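Local coordinates for putative ABC-transporter ATP-binding protein (Alicyclobacillus acidocaldarius, PDB 1Z47) that probably binds and hydrolyses ATP as the ATPase subunit of a putative ABC transporter for sulfate, at residues Ser30-Ile38 / His220-Gly228; Ile38-Gly48 / His192-Thr203. All blocks are in the same frame, centred on the assembly; numbering follows the deposited sequence.

In the fold
Both interactions lie in the ABC ATPase domain and share I38. Interaction 2 is a core contact: two parallel strands, 43-47 and 198-203, pair by backbone hydrogen bonds in the middle of the mixed sheet. Interaction 1 is only partly buried. It sets strand 34-38 of the antiparallel sheet against the edge strand 223-228 of that mixed sheet, mainly through side chains, with one nearly straight backbone hydrogen bond, from R32 to G222 of the turn. Interaction 2 also brings in the end of helix 178-195 through H192. The two contacts meet where F227 packs on V44. Their centres are about 16 Å apart, and strands 34-38 and 43-47 follow each other in the chain.

Interaction 1: Ser30-Ile38 / His220-Gly228; sequences SVRGVSFQI and HEGNVEQFG
R32 reaches the turn of segment 220-228 with both its backbone and its side chain. Its N-H gives a nearly straight hydrogen bond to G222 O (R32 N to G222 O 2.9 Å, angle at H 166°). The side chain runs extended from CG to NE and brings NE to E221 O at 3.2 Å. This second bond is weak and bent, although the oxygen lies at the edge of the guanidinium, in its plane. One face of the guanidinium lies against CB of S30.

H220 to N223 form a type I' turn, and G222 sits tight against segment 30-38, its CA 3.3 Å from S30 O. This close approach and the backbone angles of the turn both suit a glycine. N223 crosses R32 at a slant, with ND2 3.3 Å from CB of R32.

The apolar contacts follow along the strands. V34 CG1, placed anti to the backbone N (chi1 173°), meets V224 CG2 at 3.5 Å, and the two side chains cross at about a right angle. Further on, the F227 ring turns its edge to the backbone, with CE2 3.5 Å from Q37 O. That oxygen also takes a hydrogen bond from R215. The same ring meets I38, CZ to CG1 4.2 Å.

On strand 34-38, F36 stacks on F17 and touches I57 of helix 54-62. The contact joins the antiparallel beta subdomain to the edge of the P-loop-type core sheet, an association characteristic of ABC ATPase domains.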
loop_
_atom_site.group_PDB
_atom_site.type_symbol
_atom_site.label_atom_id
_atom_site.label_comp_id
_atom_site.label_asym_id
_atom_site.label_seq_id
_atom_site.Cartn_x
_atom_site.Cartn_y
_atom_site.Cartn_z
ATOM N N SER B 30 -24.757 2.186 -2.634
ATOM C CA SER B 30 -25.757 1.818 -3.648
ATOM C C SER B 30 -25.152 0.934 -4.736
ATOM O O SER B 30 -23.978 1.084 -5.109
ATOM C CB SER B 30 -26.356 3.047 -4.356
ATOM O OG SER B 30 -27.054 3.907 -3.470
ATOM N N VAL B 31 -25.979 0.020 -5.241
ATOM C CA VAL B 31 -25.615 -0.888 -6.322
ATOM C C VAL B 31 -26.687 -0.522 -7.346
ATOM O O VAL B 31 -27.885 -0.701 -7.086
ATOM C CB VAL B 31 -25.755 -2.361 -5.877
ATOM C CG1 VAL B 31 -25.342 -3.290 -7.007
ATOM C CG2 VAL B 31 -24.875 -2.610 -4.641
ATOM N N ARG B 32 -26.268 -0.018 -8.500
ATOM C CA ARG B 32 -27.217 0.476 -9.487
ATOM C C ARG B 32 -27.480 -0.324 -10.765
ATOM O O ARG B 32 -27.132 0.117 -11.862
ATOM C CB ARG B 32 -26.814 1.922 -9.823
ATOM C CG ARG B 32 -26.674 2.798 -8.581
ATOM C CD ARG B 32 -26.208 4.230 -8.895
ATOM N NE ARG B 32 -25.921 5.002 -7.680
ATOM C CZ ARG B 32 -26.837 5.570 -6.900
ATOM N NH1 ARG B 32 -28.135 5.474 -7.188
ATOM N NH2 ARG B 32 -26.456 6.230 -5.815
ATOM N N GLY B 33 -28.121 -1.487 -10.616
ATOM C CA GLY B 33 -28.441 -2.315 -11.769
ATOM C C GLY B 33 -27.224 -3.015 -12.310
ATOM O O GLY B 33 -26.752 -2.719 -13.414
ATOM N N VAL B 34 -26.718 -3.972 -11.542
ATOM C CA VAL B 34 -25.510 -4.673 -11.939
ATOM C C VAL B 34 -25.695 -6.119 -12.381
ATOM O O VAL B 34 -26.507 -6.846 -11.820
ATOM C CB VAL B 34 -24.484 -4.600 -10.776
ATOM C CG1 VAL B 34 -23.259 -5.466 -11.070
ATOM C CG2 VAL B 34 -24.086 -3.135 -10.562
ATOM N N SER B 35 -24.929 -6.517 -13.393
ATOM C CA SER B 35 -24.957 -7.883 -13.905
ATOM C C SER B 35 -23.549 -8.330 -14.287
ATOM O O SER B 35 -22.815 -7.602 -14.949
ATOM C CB SER B 35 -25.867 -7.986 -15.134
ATOM O OG SER B 35 -27.202 -7.667 -14.788
ATOM N N PHE B 36 -23.163 -9.526 -13.859
ATOM C CA PHE B 36 -21.851 -10.055 -14.189
ATOM C C PHE B 36 -21.869 -11.544 -13.943
ATOM O O PHE B 36 -22.744 -12.063 -13.257
ATOM C CB PHE B 36 -20.745 -9.400 -13.332
ATOM C CG PHE B 36 -20.966 -9.517 -11.841
ATOM C CD1 PHE B 36 -20.746 -10.724 -11.181
ATOM C CD2 PHE B 36 -21.418 -8.424 -11.102
ATOM C CE1 PHE B 36 -20.973 -10.841 -9.802
ATOM C CE2 PHE B 36 -21.650 -8.527 -9.724
ATOM C CZ PHE B 36 -21.427 -9.742 -9.072
ATOM N N GLN B 37 -20.892 -12.231 -14.506
ATOM C CA GLN B 37 -20.798 -13.664 -14.321
ATOM C C GLN B 37 -19.379 -14.004 -13.912
ATOM O O GLN B 37 -18.430 -13.716 -14.650
ATOM C CB GLN B 37 -21.123 -14.396 -15.620
ATOM C CG GLN B 37 -22.404 -13.956 -16.308
ATOM C CD GLN B 37 -22.769 -14.882 -17.454
ATOM O OE1 GLN B 37 -23.283 -15.982 -17.238
ATOM N NE2 GLN B 37 -22.486 -14.453 -18.678
ATOM N N ILE B 38 -19.235 -14.616 -12.741
ATOM C CA ILE B 38 -17.921 -15.027 -12.260
ATOM C C ILE B 38 -17.761 -16.527 -12.538
ATOM O O ILE B 38 -18.655 -17.322 -12.234
ATOM C CB ILE B 38 -17.777 -14.732 -10.745
ATOM C CG1 ILE B 38 -17.683 -13.212 -10.530
ATOM C CG2 ILE B 38 -16.545 -15.414 -10.187
ATOM C CD1 ILE B 38 -17.662 -12.787 -9.064
ATOM N N HIS B 220 -17.754 1.960 -9.626
ATOM C CA HIS B 220 -17.744 3.412 -9.487
ATOM C C HIS B 220 -19.192 3.892 -9.413
ATOM O O HIS B 220 -20.004 3.627 -10.304
ATOM C CB HIS B 220 -17.034 4.050 -10.677
ATOM C CG HIS B 220 -16.854 5.532 -10.556
ATOM N ND1 HIS B 220 -17.277 6.416 -11.528
ATOM C CD2 HIS B 220 -16.253 6.282 -9.604
ATOM C CE1 HIS B 220 -16.938 7.645 -11.181
ATOM N NE2 HIS B 220 -16.314 7.593 -10.018
ATOM N N GLU B 221 -19.517 4.567 -8.321
ATOM C CA GLU B 221 -20.850 5.105 -8.144
ATOM C C GLU B 221 -21.915 4.043 -8.312
ATOM O O GLU B 221 -23.000 4.330 -8.827
ATOM C CB GLU B 221 -21.105 6.234 -9.148
ATOM C CG GLU B 221 -20.461 7.564 -8.801
ATOM C CD GLU B 221 -20.765 8.642 -9.846
ATOM O OE1 GLU B 221 -21.925 8.724 -10.312
ATOM O OE2 GLU B 221 -19.848 9.413 -10.199
ATOM N N GLY B 222 -21.596 2.813 -7.904
ATOM C CA GLY B 222 -22.564 1.738 -7.982
ATOM C C GLY B 222 -22.714 1.045 -9.324
ATOM O O GLY B 222 -23.592 0.208 -9.473
ATOM N N ASN B 223 -21.875 1.384 -10.296
ATOM C CA ASN B 223 -21.939 0.756 -11.611
ATOM C C ASN B 223 -20.614 0.061 -11.921
ATOM O O ASN B 223 -19.547 0.463 -11.432
ATOM C CB ASN B 223 -22.179 1.797 -12.724
ATOM C CG ASN B 223 -23.183 2.853 -12.344
ATOM O OD1 ASN B 223 -22.856 4.045 -12.309
ATOM N ND2 ASN B 223 -24.417 2.437 -12.057
ATOM N N VAL B 224 -20.688 -0.966 -12.758
ATOM C CA VAL B 224 -19.509 -1.683 -13.179
ATOM C C VAL B 224 -18.873 -0.908 -14.338
ATOM O O VAL B 224 -19.466 -0.775 -15.407
ATOM C CB VAL B 224 -19.873 -3.093 -13.663
ATOM C CG1 VAL B 224 -18.661 -3.791 -14.210
ATOM C CG2 VAL B 224 -20.484 -3.871 -12.528
ATOM N N GLU B 225 -17.664 -0.404 -14.130
ATOM C CA GLU B 225 -16.958 0.343 -15.154
ATOM C C GLU B 225 -16.312 -0.619 -16.135
ATOM O O GLU B 225 -16.294 -0.377 -17.340
ATOM C CB GLU B 225 -15.885 1.225 -14.516
ATOM C CG GLU B 225 -16.441 2.310 -13.601
ATOM C CD GLU B 225 -16.942 3.513 -14.378
ATOM O OE1 GLU B 225 -16.247 3.902 -15.323
ATOM O OE2 GLU B 225 -18.008 4.072 -14.037
ATOM N N GLN B 226 -15.760 -1.710 -15.615
ATOM C CA GLN B 226 -15.115 -2.712 -16.459
ATOM C C GLN B 226 -14.899 -3.988 -15.649
ATOM O O GLN B 226 -14.847 -3.962 -14.421
ATOM C CB GLN B 226 -13.782 -2.179 -17.019
ATOM C CG GLN B 226 -12.955 -3.200 -17.807
ATOM C CD GLN B 226 -11.862 -2.578 -18.654
ATOM O OE1 GLN B 226 -11.356 -1.486 -18.361
ATOM N NE2 GLN B 226 -11.472 -3.282 -19.706
ATOM N N PHE B 227 -14.809 -5.103 -16.348
ATOM C CA PHE B 227 -14.607 -6.397 -15.715
ATOM C C PHE B 227 -13.640 -7.126 -16.631
ATOM O O PHE B 227 -14.020 -7.591 -17.702
ATOM C CB PHE B 227 -15.960 -7.113 -15.605
ATOM C CG PHE B 227 -15.909 -8.427 -14.865
ATOM C CD1 PHE B 227 -15.052 -8.606 -13.772
ATOM C CD2 PHE B 227 -16.740 -9.479 -15.247
ATOM C CE1 PHE B 227 -15.026 -9.820 -13.073
ATOM C CE2 PHE B 227 -16.719 -10.695 -14.555
ATOM C CZ PHE B 227 -15.858 -10.861 -13.466
ATOM N N GLY B 228 -12.373 -7.172 -16.236
ATOM C CA GLY B 228 -11.369 -7.815 -17.055
ATOM C C GLY B 228 -10.132 -8.247 -16.288
ATOM O O GLY B 228 -10.046 -8.061 -15.070
#

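Interaction 2: Ile38-Gly48 / His192-Thr203; sequences IREGEMVGLLG and HDEMGVTSVFVT
Strands 43-47 and 198-203 run parallel, 4.5 Å apart at their axes and 18° from exact alignment, with M43 to L47 in register with S199 to T203. Backbone hydrogen bonds alternate between the strands, from S199 N to E42 O at 2.8 Å through to G48 N and T203 O. The first strand leads into G48, at the start of a probable Walker A loop.

Before the strands, R39 to E42 make a type II turn. G41 N gives a hydrogen bond to T198 OG1 at 3.1 Å, and this hydroxyl also pairs with T14. H192 NE2 gives a weak bond to G41 O, while ND1 pairs with S199 OG at 3.0 Å, which together help to fix the ring's rotation. M43 lies over one face of this imidazole, its CB 3.9 Å from the ring centre and its SD stacked in a Met-aromatic contact. The M43 chain bends at chi3 and puts CE 3.5 Å from S199 CB.

F201 takes the position between backbone N and carbonyl carbon (chi1 65°), which turns its ring over G45. G45 CA sits 3.6 Å from the ring centre, a CH-pi contact, and M43 CG lies at the ring edge. Replacing F201 by an alanine would probably leave G45 CA and M43 without this cover and open a gap toward F169 and V212. On the other face of the sheet, L46 CG packs on V200 CG1 at 3.5 Å.

The N-H and C=O groups that the two strands turn to each other are thus paired within this buried sheet. The face of L46, V200 and V202 is apolar. The other mixes F201, M43 and L47 with the hydroxyls of S199 and T203, which find polar partners in H192 and E208.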
loop_
_atom_site.group_PDB
_atom_site.type_symbol
_atom_site.label_atom_id
_atom_site.label_comp_id
_atom_site.label_asym_id
_atom_site.label_seq_id
_atom_site.Cartn_x
_atom_site.Cartn_y
_atom_site.Cartn_z
ATOM N N ILE B 38 -19.235 -14.616 -12.741
ATOM C CA ILE B 38 -17.921 -15.027 -12.260
ATOM C C ILE B 38 -17.761 -16.527 -12.538
ATOM O O ILE B 38 -18.655 -17.322 -12.234
ATOM C CB ILE B 38 -17.777 -14.732 -10.745
ATOM C CG1 ILE B 38 -17.683 -13.212 -10.530
ATOM C CG2 ILE B 38 -16.545 -15.414 -10.187
ATOM C CD1 ILE B 38 -17.662 -12.787 -9.064
ATOM N N ARG B 39 -16.625 -16.899 -13.124
ATOM C CA ARG B 39 -16.337 -18.293 -13.465
ATOM C C ARG B 39 -15.973 -19.181 -12.262
ATOM O O ARG B 39 -15.490 -18.705 -11.221
ATOM C CB ARG B 39 -15.200 -18.347 -14.491
ATOM C CG ARG B 39 -15.358 -17.362 -15.654
ATOM C CD ARG B 39 -14.234 -17.501 -16.676
ATOM N NE ARG B 39 -14.457 -18.626 -17.586
ATOM C CZ ARG B 39 -13.569 -19.071 -18.472
ATOM N NH1 ARG B 39 -13.873 -20.098 -19.252
ATOM N NH2 ARG B 39 -12.373 -18.499 -18.575
ATOM N N GLU B 40 -16.205 -20.484 -12.410
ATOM C CA GLU B 40 -15.889 -21.425 -11.341
ATOM C C GLU B 40 -14.377 -21.487 -11.087
ATOM O O GLU B 40 -13.565 -21.548 -12.028
ATOM C CB GLU B 40 -16.444 -22.824 -11.685
ATOM C CG GLU B 40 -17.985 -22.886 -11.700
ATOM C CD GLU B 40 -18.555 -24.276 -12.019
ATOM O OE1 GLU B 40 -18.382 -25.217 -11.206
ATOM O OE2 GLU B 40 -19.190 -24.426 -13.088
ATOM N N GLY B 41 -14.005 -21.446 -9.804
ATOM C CA GLY B 41 -12.601 -21.514 -9.436
ATOM C C GLY B 41 -11.851 -20.219 -9.687
ATOM O O GLY B 41 -10.623 -20.159 -9.605
ATOM N N GLU B 42 -12.586 -19.163 -9.991
ATOM C CA GLU B 42 -11.928 -17.893 -10.261
ATOM C C GLU B 42 -11.799 -17.082 -8.975
ATOM O O GLU B 42 -12.602 -17.237 -8.054
ATOM C CB GLU B 42 -12.748 -17.092 -11.280
ATOM C CG GLU B 42 -11.986 -15.980 -11.931
ATOM C CD GLU B 42 -12.797 -15.241 -12.987
ATOM O OE1 GLU B 42 -12.160 -14.604 -13.848
ATOM O OE2 GLU B 42 -14.051 -15.289 -12.947
ATOM N N MET B 43 -10.784 -16.225 -8.917
ATOM C CA MET B 43 -10.618 -15.345 -7.765
ATOM C C MET B 43 -10.916 -13.935 -8.288
ATOM O O MET B 43 -10.142 -13.410 -9.069
ATOM C CB MET B 43 -9.184 -15.389 -7.246
ATOM C CG MET B 43 -8.911 -14.372 -6.139
ATOM S SD MET B 43 -7.545 -14.909 -5.120
ATOM C CE MET B 43 -8.441 -15.473 -3.670
ATOM N N VAL B 44 -12.020 -13.332 -7.862
ATOM C CA VAL B 44 -12.347 -11.984 -8.359
ATOM C C VAL B 44 -12.191 -10.883 -7.318
ATOM O O VAL B 44 -12.633 -11.036 -6.179
ATOM C CB VAL B 44 -13.796 -11.920 -8.890
ATOM C CG1 VAL B 44 -14.232 -10.450 -9.110
ATOM C CG2 VAL B 44 -13.901 -12.725 -10.196
ATOM N N GLY B 45 -11.574 -9.775 -7.725
ATOM C CA GLY B 45 -11.418 -8.645 -6.829
ATOM C C GLY B 45 -12.461 -7.575 -7.148
ATOM O O GLY B 45 -12.628 -7.169 -8.304
ATOM N N LEU B 46 -13.193 -7.143 -6.138
ATOM C CA LEU B 46 -14.170 -6.095 -6.337
ATOM C C LEU B 46 -13.372 -4.832 -5.955
ATOM O O LEU B 46 -13.134 -4.544 -4.772
ATOM C CB LEU B 46 -15.378 -6.291 -5.430
ATOM C CG LEU B 46 -16.164 -7.618 -5.498
ATOM C CD1 LEU B 46 -17.255 -7.583 -4.463
ATOM C CD2 LEU B 46 -16.787 -7.813 -6.880
ATOM N N LEU B 47 -12.953 -4.098 -6.978
ATOM C CA LEU B 47 -12.147 -2.890 -6.790
ATOM C C LEU B 47 -12.901 -1.579 -7.023
ATOM O O LEU B 47 -13.443 -1.350 -8.111
ATOM C CB LEU B 47 -10.939 -2.970 -7.726
ATOM C CG LEU B 47 -10.050 -1.737 -7.897
ATOM C CD1 LEU B 47 -9.426 -1.334 -6.550
ATOM C CD2 LEU B 47 -8.955 -2.049 -8.912
ATOM N N GLY B 48 -12.912 -0.718 -6.010
ATOM C CA GLY B 48 -13.574 0.569 -6.130
ATOM C C GLY B 48 -13.372 1.496 -4.931
ATOM O O GLY B 48 -12.862 1.082 -3.881
ATOM N N HIS B 192 -6.130 -20.534 -2.231
ATOM C CA HIS B 192 -7.158 -20.541 -3.267
ATOM C C HIS B 192 -6.826 -21.493 -4.420
ATOM O O HIS B 192 -7.664 -22.268 -4.859
ATOM C CB HIS B 192 -7.337 -19.140 -3.854
ATOM C CG HIS B 192 -8.184 -19.115 -5.087
ATOM N ND1 HIS B 192 -9.559 -19.015 -5.046
ATOM C CD2 HIS B 192 -7.846 -19.183 -6.398
ATOM C CE1 HIS B 192 -10.034 -19.017 -6.281
ATOM N NE2 HIS B 192 -9.018 -19.119 -7.120
ATOM N N ASP B 193 -5.609 -21.403 -4.925
ATOM C CA ASP B 193 -5.218 -22.242 -6.030
ATOM C C ASP B 193 -5.242 -23.692 -5.622
ATOM O O ASP B 193 -5.494 -24.574 -6.445
ATOM C CB ASP B 193 -3.834 -21.828 -6.523
ATOM C CG ASP B 193 -3.863 -20.472 -7.200
ATOM O OD1 ASP B 193 -2.793 -19.868 -7.432
ATOM O OD2 ASP B 193 -4.982 -20.018 -7.500
ATOM N N GLU B 194 -5.004 -23.938 -4.343
ATOM C CA GLU B 194 -5.002 -25.304 -3.848
ATOM C C GLU B 194 -6.412 -25.856 -3.692
ATOM O O GLU B 194 -6.729 -26.904 -4.243
ATOM C CB GLU B 194 -4.280 -25.385 -2.505
ATOM C CG GLU B 194 -4.162 -26.804 -1.998
ATOM C CD GLU B 194 -3.318 -27.654 -2.924
ATOM O OE1 GLU B 194 -3.398 -28.901 -2.843
ATOM O OE2 GLU B 194 -2.568 -27.064 -3.732
ATOM N N MET B 195 -7.261 -25.150 -2.949
ATOM C CA MET B 195 -8.619 -25.615 -2.711
ATOM C C MET B 195 -9.530 -25.586 -3.938
ATOM O O MET B 195 -10.603 -26.181 -3.915
ATOM C CB MET B 195 -9.270 -24.815 -1.584
ATOM C CG MET B 195 -8.527 -24.846 -0.245
ATOM S SD MET B 195 -8.326 -26.487 0.471
ATOM C CE MET B 195 -10.034 -26.982 0.708
ATOM N N GLY B 196 -9.113 -24.883 -4.987
ATOM C CA GLY B 196 -9.896 -24.806 -6.211
ATOM C C GLY B 196 -11.284 -24.203 -6.106
ATOM O O GLY B 196 -12.119 -24.430 -6.976
ATOM N N VAL B 197 -11.517 -23.421 -5.055
ATOM C CA VAL B 197 -12.798 -22.766 -4.791
ATOM C C VAL B 197 -12.971 -21.495 -5.639
ATOM O O VAL B 197 -12.097 -21.146 -6.423
ATOM C CB VAL B 197 -12.877 -22.388 -3.296
ATOM C CG1 VAL B 197 -14.282 -21.965 -2.902
ATOM C CG2 VAL B 197 -12.430 -23.562 -2.458
ATOM N N THR B 198 -14.117 -20.834 -5.492
ATOM C CA THR B 198 -14.424 -19.581 -6.193
ATOM C C THR B 198 -14.271 -18.502 -5.111
ATOM O O THR B 198 -14.907 -18.583 -4.063
ATOM C CB THR B 198 -15.887 -19.569 -6.710
ATOM O OG1 THR B 198 -16.072 -20.634 -7.656
ATOM C CG2 THR B 198 -16.217 -18.222 -7.381
ATOM N N SER B 199 -13.447 -17.488 -5.357
ATOM C CA SER B 199 -13.233 -16.469 -4.337
ATOM C C SER B 199 -13.459 -15.031 -4.814
ATOM O O SER B 199 -13.106 -14.682 -5.937
ATOM C CB SER B 199 -11.803 -16.593 -3.800
ATOM O OG SER B 199 -11.570 -17.848 -3.185
ATOM N N VAL B 200 -14.041 -14.215 -3.943
ATOM C CA VAL B 200 -14.308 -12.806 -4.245
ATOM C C VAL B 200 -13.804 -11.985 -3.047
ATOM O O VAL B 200 -14.108 -12.314 -1.898
ATOM C CB VAL B 200 -15.823 -12.508 -4.395
ATOM C CG1 VAL B 200 -16.021 -11.099 -5.000
ATOM C CG2 VAL B 200 -16.495 -13.554 -5.288
ATOM N N PHE B 201 -13.057 -10.913 -3.307
ATOM C CA PHE B 201 -12.571 -10.098 -2.196
ATOM C C PHE B 201 -12.802 -8.628 -2.523
ATOM O O PHE B 201 -12.887 -8.250 -3.686
ATOM C CB PHE B 201 -11.087 -10.385 -1.921
ATOM C CG PHE B 201 -10.160 -9.985 -3.034
ATOM C CD1 PHE B 201 -9.517 -8.740 -3.018
ATOM C CD2 PHE B 201 -9.891 -10.868 -4.081
ATOM C CE1 PHE B 201 -8.621 -8.397 -4.027
ATOM C CE2 PHE B 201 -9.006 -10.544 -5.095
ATOM C CZ PHE B 201 -8.358 -9.301 -5.075
ATOM N N VAL B 202 -12.928 -7.819 -1.484
ATOM C CA VAL B 202 -13.182 -6.388 -1.625
ATOM C C VAL B 202 -11.877 -5.636 -1.419
ATOM O O VAL B 202 -11.068 -6.016 -0.568
ATOM C CB VAL B 202 -14.226 -5.939 -0.566
ATOM C CG1 VAL B 202 -14.176 -4.426 -0.360
ATOM C CG2 VAL B 202 -15.647 -6.382 -1.019
ATOM N N THR B 203 -11.661 -4.577 -2.194
ATOM C CA THR B 203 -10.433 -3.802 -2.041
ATOM C C THR B 203 -10.484 -2.412 -2.690
ATOM O O THR B 203 -11.140 -2.201 -3.711
ATOM C CB THR B 203 -9.217 -4.585 -2.604
ATOM O OG1 THR B 203 -8.012 -3.871 -2.318
ATOM C CG2 THR B 203 -9.339 -4.767 -4.090
#